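Local coordinates for protein Wss1p (Saccharomyces cerevisiae FostersO, PDB 5XBN) that cleaves DNA-binding proteins as a DNA-dependent zinc metalloprotease and takes part in the repair of toxic DNA-protein cross-links, at residues 38-51 with 92-106. Numbering follows the deposited sequence.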
loop_
_atom_site.group_PDB
_atom_site.type_symbol
_atom_site.label_atom_id
_atom_site.label_comp_id
_atom_site.label_asym_id
_atom_site.label_seq_id
_atom_site.Cartn_x
_atom_site.Cartn_y
_atom_site.Cartn_z
ATOM N N LYS A 38 10.427 0.907 15.673
ATOM C CA LYS A 38 10.654 2.214 15.063
ATOM C C LYS A 38 9.946 3.324 15.836
ATOM O O LYS A 38 8.917 3.088 16.470
ATOM C CB LYS A 38 10.182 2.214 13.601
ATOM C CG LYS A 38 10.938 1.271 12.689
ATOM C CD LYS A 38 12.400 1.647 12.568
ATOM C CE LYS A 38 13.166 0.586 11.792
ATOM N NZ LYS A 38 14.614 0.900 11.730
ATOM N N PRO A 39 10.488 4.551 15.766
ATOM C CA PRO A 39 9.875 5.689 16.457
ATOM C C PRO A 39 8.502 6.019 15.906
ATOM O O PRO A 39 8.296 5.916 14.692
ATOM C CB PRO A 39 10.853 6.833 16.191
ATOM C CG PRO A 39 11.595 6.426 14.969
ATOM C CD PRO A 39 11.712 4.942 15.047
ATOM N N ASN A 40 7.588 6.407 16.791
ATOM C CA ASN A 40 6.234 6.805 16.412
ATOM C C ASN A 40 5.488 5.695 15.684
ATOM O O ASN A 40 4.828 5.953 14.680
ATOM C CB ASN A 40 6.263 8.064 15.537
ATOM C CG ASN A 40 6.942 9.236 16.219
ATOM O OD1 ASN A 40 7.999 9.691 15.788
ATOM N ND2 ASN A 40 6.334 9.730 17.288
ATOM N N LYS A 41 5.590 4.473 16.198
ATOM C CA LYS A 41 4.943 3.318 15.573
ATOM C C LYS A 41 3.426 3.416 15.637
ATOM O O LYS A 41 2.719 2.799 14.835
ATOM C CB LYS A 41 5.403 2.017 16.228
ATOM C CG LYS A 41 4.839 1.777 17.613
ATOM C CD LYS A 41 5.429 0.517 18.222
ATOM C CE LYS A 41 4.772 0.169 19.544
ATOM N NZ LYS A 41 5.354 -1.088 20.105
ATOM N N GLU A 42 2.919 4.181 16.599
ATOM C CA GLU A 42 1.487 4.423 16.685
ATOM C C GLU A 42 1.037 5.206 15.458
ATOM O O GLU A 42 0.017 4.886 14.853
ATOM C CB GLU A 42 1.130 5.188 17.967
ATOM C CG GLU A 42 1.500 4.470 19.264
ATOM C CD GLU A 42 2.971 4.617 19.656
ATOM O OE1 GLU A 42 3.692 5.444 19.052
ATOM O OE2 GLU A 42 3.409 3.898 20.582
ATOM N N ASP A 43 1.809 6.231 15.102
ATOM C CA ASP A 43 1.571 7.006 13.886
ATOM C C ASP A 43 1.641 6.114 12.664
ATOM O O ASP A 43 0.813 6.230 11.759
ATOM C CB ASP A 43 2.587 8.137 13.735
ATOM C CG ASP A 43 2.294 9.311 14.642
ATOM O OD1 ASP A 43 1.214 9.313 15.260
ATOM O OD2 ASP A 43 3.136 10.236 14.717
ATOM N N ALA A 44 2.630 5.224 12.653
ATOM C CA ALA A 44 2.860 4.351 11.506
ATOM C C ALA A 44 1.676 3.415 11.317
ATOM O O ALA A 44 1.254 3.154 10.182
ATOM C CB ALA A 44 4.160 3.550 11.678
ATOM N N LEU A 45 1.147 2.897 12.422
ATOM C CA LEU A 45 0.005 1.994 12.346
ATOM C C LEU A 45 -1.249 2.704 11.829
ATOM O O LEU A 45 -2.000 2.151 11.012
ATOM C CB LEU A 45 -0.267 1.360 13.716
ATOM C CG LEU A 45 -1.349 0.283 13.739
ATOM C CD1 LEU A 45 -0.978 -0.869 12.803
ATOM C CD2 LEU A 45 -1.609 -0.224 15.158
ATOM N N ASN A 46 -1.477 3.930 12.293
ATOM C CA ASN A 46 -2.612 4.697 11.793
ATOM C C ASN A 46 -2.468 4.927 10.294
ATOM O O ASN A 46 -3.445 4.843 9.548
ATOM C CB ASN A 46 -2.744 6.043 12.525
ATOM C CG ASN A 46 -3.819 6.937 11.920
ATOM O OD1 ASN A 46 -3.522 7.840 11.128
ATOM N ND2 ASN A 46 -5.076 6.689 12.285
ATOM N N LEU A 47 -1.238 5.182 9.863
ATOM C CA LEU A 47 -0.943 5.476 8.467
ATOM C C LEU A 47 -1.235 4.275 7.568
ATOM O O LEU A 47 -1.919 4.411 6.559
ATOM C CB LEU A 47 0.510 5.917 8.325
ATOM C CG LEU A 47 1.044 6.287 6.944
ATOM C CD1 LEU A 47 0.154 7.324 6.271
ATOM C CD2 LEU A 47 2.462 6.809 7.089
ATOM N N ILE A 48 -0.747 3.092 7.936
ATOM C CA ILE A 48 -0.958 1.933 7.066
ATOM C C ILE A 48 -2.433 1.508 7.099
ATOM O O ILE A 48 -2.966 1.009 6.108
ATOM C CB ILE A 48 -0.020 0.745 7.448
ATOM C CG1 ILE A 48 0.163 -0.199 6.241
ATOM C CG2 ILE A 48 -0.538 -0.004 8.655
ATOM C CD1 ILE A 48 1.311 -1.198 6.410
ATOM N N LYS A 49 -3.118 1.757 8.213
ATOM C CA LYS A 49 -4.549 1.466 8.262
ATOM C C LYS A 49 -5.334 2.450 7.426
ATOM O O LYS A 49 -6.375 2.100 6.884
ATOM C CB LYS A 49 -5.065 1.485 9.702
ATOM C CG LYS A 49 -4.609 0.264 10.481
ATOM C CD LYS A 49 -5.265 0.194 11.855
ATOM C CE LYS A 49 -4.807 -1.071 12.578
ATOM N NZ LYS A 49 -5.564 -1.339 13.845
ATOM N N GLU A 50 -4.844 3.685 7.330
ATOM C CA GLU A 50 -5.524 4.672 6.494
ATOM C C GLU A 50 -5.318 4.317 5.023
ATOM O O GLU A 50 -6.229 4.463 4.221
ATOM C CB GLU A 50 -5.032 6.090 6.792
ATOM C CG GLU A 50 -5.764 7.198 6.021
ATOM C CD GLU A 50 -7.255 7.312 6.355
ATOM O OE1 GLU A 50 -7.684 6.819 7.417
ATOM O OE2 GLU A 50 -8.002 7.915 5.553
ATOM N N ILE A 51 -4.121 3.847 4.678
ATOM C CA ILE A 51 -3.878 3.354 3.317
ATOM C C ILE A 51 -4.847 2.216 2.999
ATOM O O ILE A 51 -5.516 2.216 1.960
ATOM C CB ILE A 51 -2.425 2.847 3.145
ATOM C CG1 ILE A 51 -1.420 3.992 3.263
ATOM C CG2 ILE A 51 -2.255 2.108 1.796
ATOM C CD1 ILE A 51 -1.356 4.876 2.045
ATOM N N LEU A 92 5.249 -2.400 2.479
ATOM C CA LEU A 92 5.359 -0.993 2.106
ATOM C C LEU A 92 6.387 -0.292 2.969
ATOM O O LEU A 92 6.353 -0.421 4.184
ATOM C CB LEU A 92 4.020 -0.268 2.277
ATOM C CG LEU A 92 2.793 -0.641 1.437
ATOM C CD1 LEU A 92 1.603 0.235 1.876
ATOM C CD2 LEU A 92 3.099 -0.461 -0.032
ATOM N N ARG A 93 7.274 0.470 2.344
ATOM C CA ARG A 93 8.119 1.411 3.074
ATOM C C ARG A 93 7.278 2.618 3.455
ATOM O O ARG A 93 6.668 3.239 2.587
ATOM C CB ARG A 93 9.317 1.848 2.234
ATOM C CG ARG A 93 10.226 2.831 2.975
ATOM C CD ARG A 93 11.261 3.439 2.030
ATOM N NE ARG A 93 12.288 2.487 1.606
ATOM C CZ ARG A 93 13.378 2.197 2.307
ATOM N NH1 ARG A 93 13.589 2.776 3.483
ATOM N NH2 ARG A 93 14.263 1.334 1.833
ATOM N N LEU A 94 7.229 2.934 4.749
ATOM C CA LEU A 94 6.451 4.070 5.245
ATOM C C LEU A 94 7.331 5.265 5.591
ATOM O O LEU A 94 6.851 6.388 5.697
ATOM C CB LEU A 94 5.658 3.680 6.495
ATOM C CG LEU A 94 4.647 2.542 6.394
ATOM C CD1 LEU A 94 3.959 2.375 7.736
ATOM C CD2 LEU A 94 3.625 2.800 5.294
ATOM N N ARG A 95 8.619 5.005 5.773
ATOM C CA ARG A 95 9.537 6.001 6.320
ATOM C C ARG A 95 10.633 6.400 5.339
ATOM O O ARG A 95 11.086 5.578 4.549
ATOM C CB ARG A 95 10.166 5.455 7.601
ATOM C CG ARG A 95 9.170 5.169 8.700
ATOM C CD ARG A 95 9.789 4.290 9.766
ATOM N NE ARG A 95 8.795 3.866 10.739
ATOM C CZ ARG A 95 8.478 4.562 11.825
ATOM N NH1 ARG A 95 9.093 5.716 12.075
ATOM N NH2 ARG A 95 7.549 4.106 12.655
ATOM N N CYS A 96 11.072 7.656 5.406
ATOM C CA CYS A 96 12.183 8.127 4.571
ATOM C C CYS A 96 13.447 7.297 4.789
ATOM O O CYS A 96 13.821 6.996 5.926
ATOM C CB CYS A 96 12.475 9.608 4.849
ATOM S SG CYS A 96 11.429 10.749 3.918
ATOM N N SER A 97 14.102 6.931 3.691
ATOM C CA SER A 97 15.220 5.996 3.742
ATOM C C SER A 97 16.493 6.632 4.292
ATOM O O SER A 97 17.466 5.935 4.572
ATOM C CB SER A 97 15.492 5.418 2.352
ATOM O OG SER A 97 15.823 6.442 1.429
ATOM N N THR A 98 16.485 7.955 4.440
ATOM C CA THR A 98 17.613 8.664 5.041
ATOM C C THR A 98 17.250 9.292 6.383
ATOM O O THR A 98 18.041 10.048 6.950
ATOM C CB THR A 98 18.160 9.780 4.118
ATOM O OG1 THR A 98 17.124 10.730 3.842
ATOM C CG2 THR A 98 18.690 9.199 2.818
ATOM N N ASP A 99 16.056 8.989 6.883
ATOM C CA ASP A 99 15.656 9.407 8.226
ATOM C C ASP A 99 14.425 8.643 8.710
ATOM O O ASP A 99 13.291 8.983 8.353
ATOM C CB ASP A 99 15.384 10.915 8.273
ATOM C CG ASP A 99 14.940 11.387 9.650
ATOM O OD1 ASP A 99 15.102 10.626 10.628
ATOM O OD2 ASP A 99 14.441 12.527 9.758
ATOM N N GLU A 100 14.666 7.632 9.542
ATOM C CA GLU A 100 13.615 6.814 10.149
ATOM C C GLU A 100 12.458 7.595 10.771
ATOM O O GLU A 100 11.346 7.088 10.839
ATOM C CB GLU A 100 14.202 5.928 11.244
ATOM C CG GLU A 100 15.032 4.766 10.778
ATOM C CD GLU A 100 15.506 3.942 11.952
ATOM O OE1 GLU A 100 15.289 4.394 13.096
ATOM O OE2 GLU A 100 16.085 2.854 11.739
ATOM N N PHE A 101 12.719 8.806 11.257
ATOM C CA PHE A 101 11.700 9.546 11.994
ATOM C C PHE A 101 10.678 10.189 11.076
ATOM O O PHE A 101 9.597 10.573 11.517
ATOM C CB PHE A 101 12.338 10.631 12.875
ATOM C CG PHE A 101 13.059 10.092 14.072
ATOM C CD1 PHE A 101 14.398 9.742 13.990
ATOM C CD2 PHE A 101 12.404 9.936 15.282
ATOM C CE1 PHE A 101 15.072 9.237 15.091
ATOM C CE2 PHE A 101 13.071 9.438 16.392
ATOM C CZ PHE A 101 14.410 9.086 16.294
ATOM N N GLN A 102 11.026 10.316 9.804
ATOM C CA GLN A 102 10.172 11.020 8.864
ATOM C C GLN A 102 9.382 10.036 8.009
ATOM O O GLN A 102 9.956 9.135 7.397
ATOM C CB GLN A 102 11.007 11.939 7.978
ATOM C CG GLN A 102 10.190 12.833 7.069
ATOM C CD GLN A 102 10.641 14.280 7.132
ATOM O OE1 GLN A 102 9.962 15.128 7.713
ATOM N NE2 GLN A 102 11.797 14.567 6.541
ATOM N N PHE A 103 8.067 10.209 7.982
ATOM C CA PHE A 103 7.216 9.390 7.134
ATOM C C PHE A 103 7.165 9.944 5.715
ATOM O O PHE A 103 7.166 11.161 5.510
ATOM C CB PHE A 103 5.806 9.297 7.724
ATOM C CG PHE A 103 5.739 8.506 9.007
ATOM C CD1 PHE A 103 5.919 7.132 8.994
ATOM C CD2 PHE A 103 5.496 9.133 10.216
ATOM C CE1 PHE A 103 5.863 6.399 10.152
ATOM C CE2 PHE A 103 5.441 8.402 11.391
ATOM C CZ PHE A 103 5.622 7.032 11.359
ATOM N N LEU A 104 7.125 9.047 4.733
ATOM C CA LEU A 104 6.915 9.445 3.347
ATOM C C LEU A 104 5.531 10.067 3.209
ATOM O O LEU A 104 4.634 9.780 4.009
ATOM C CB LEU A 104 7.053 8.238 2.404
ATOM C CG LEU A 104 8.375 7.464 2.370
ATOM C CD1 LEU A 104 8.240 6.240 1.460
ATOM C CD2 LEU A 104 9.518 8.349 1.893
ATOM N N PRO A 105 5.344 10.925 2.195
ATOM C CA PRO A 105 4.016 11.504 1.983
ATOM C C PRO A 105 2.996 10.429 1.626
ATOM O O PRO A 105 3.347 9.445 0.971
ATOM C CB PRO A 105 4.229 12.464 0.803
ATOM C CG PRO A 105 5.692 12.743 0.791
ATOM C CD PRO A 105 6.341 11.472 1.259
HETATM N N MSE A 106 1.757 10.629 2.056
HETATM C CA MSE A 106 0.672 9.709 1.765
HETATM C C MSE A 106 0.538 9.409 0.275
HETATM O O MSE A 106 0.260 8.269 -0.112
HETATM C CB MSE A 106 -0.638 10.283 2.302
HETATM C CG MSE A 106 -1.853 9.475 1.941
HETATM SE SE MSE A 106 -2.088 7.999 3.174
HETATM C CE MSE A 106 -3.006 8.994 4.572
#
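The turn before helix 41-54 brings Pro39 to 6.2 Å from Phe101 (CA to CA), and the first turn of the helix brings Ala44 to 7.2 Å from Leu94 in the broken strand 89-96. Arg95 grips the Pro39 carbonyl end-on. NH1 (2.7 Å) and NH2 both donate bent bonds to Pro39 O, near the guanidinium plane. NH1 also donates to Glu100 O. Phe103 CE1 sits over one guanidinium face and Lys38 CB over the other. An alanine in place of Arg95 would probably leave Pro39 O without these two donors and open a gap between Phe103 and Lys38. A bend at chi2 (-63°) carries the Lys38 chain on to Glu100, where NZ forms a salt bridge with OE2, modelled at a doubtfully short 2.4 Å. Pro39 CG makes a CH-pi contact over the Phe101 face, 3.8 Å from the centroid. Ala44 CB meets Phe103 CE1 at 3.7 Å. Leu47 reaches Phe103 with CD2 and selenomethionine Met106 with CD1. Ile51 CD1 lies 3.4 Å from Met106 SE. Strand 66-72 adds Glu71, which forms a salt bridge with Arg95 NE, and Leu69, which touches Ile48 and Leu92. Helix 106-118, where the zinc-binding HExxH motif begins, packs Ile109 against Leu47 and Ile51.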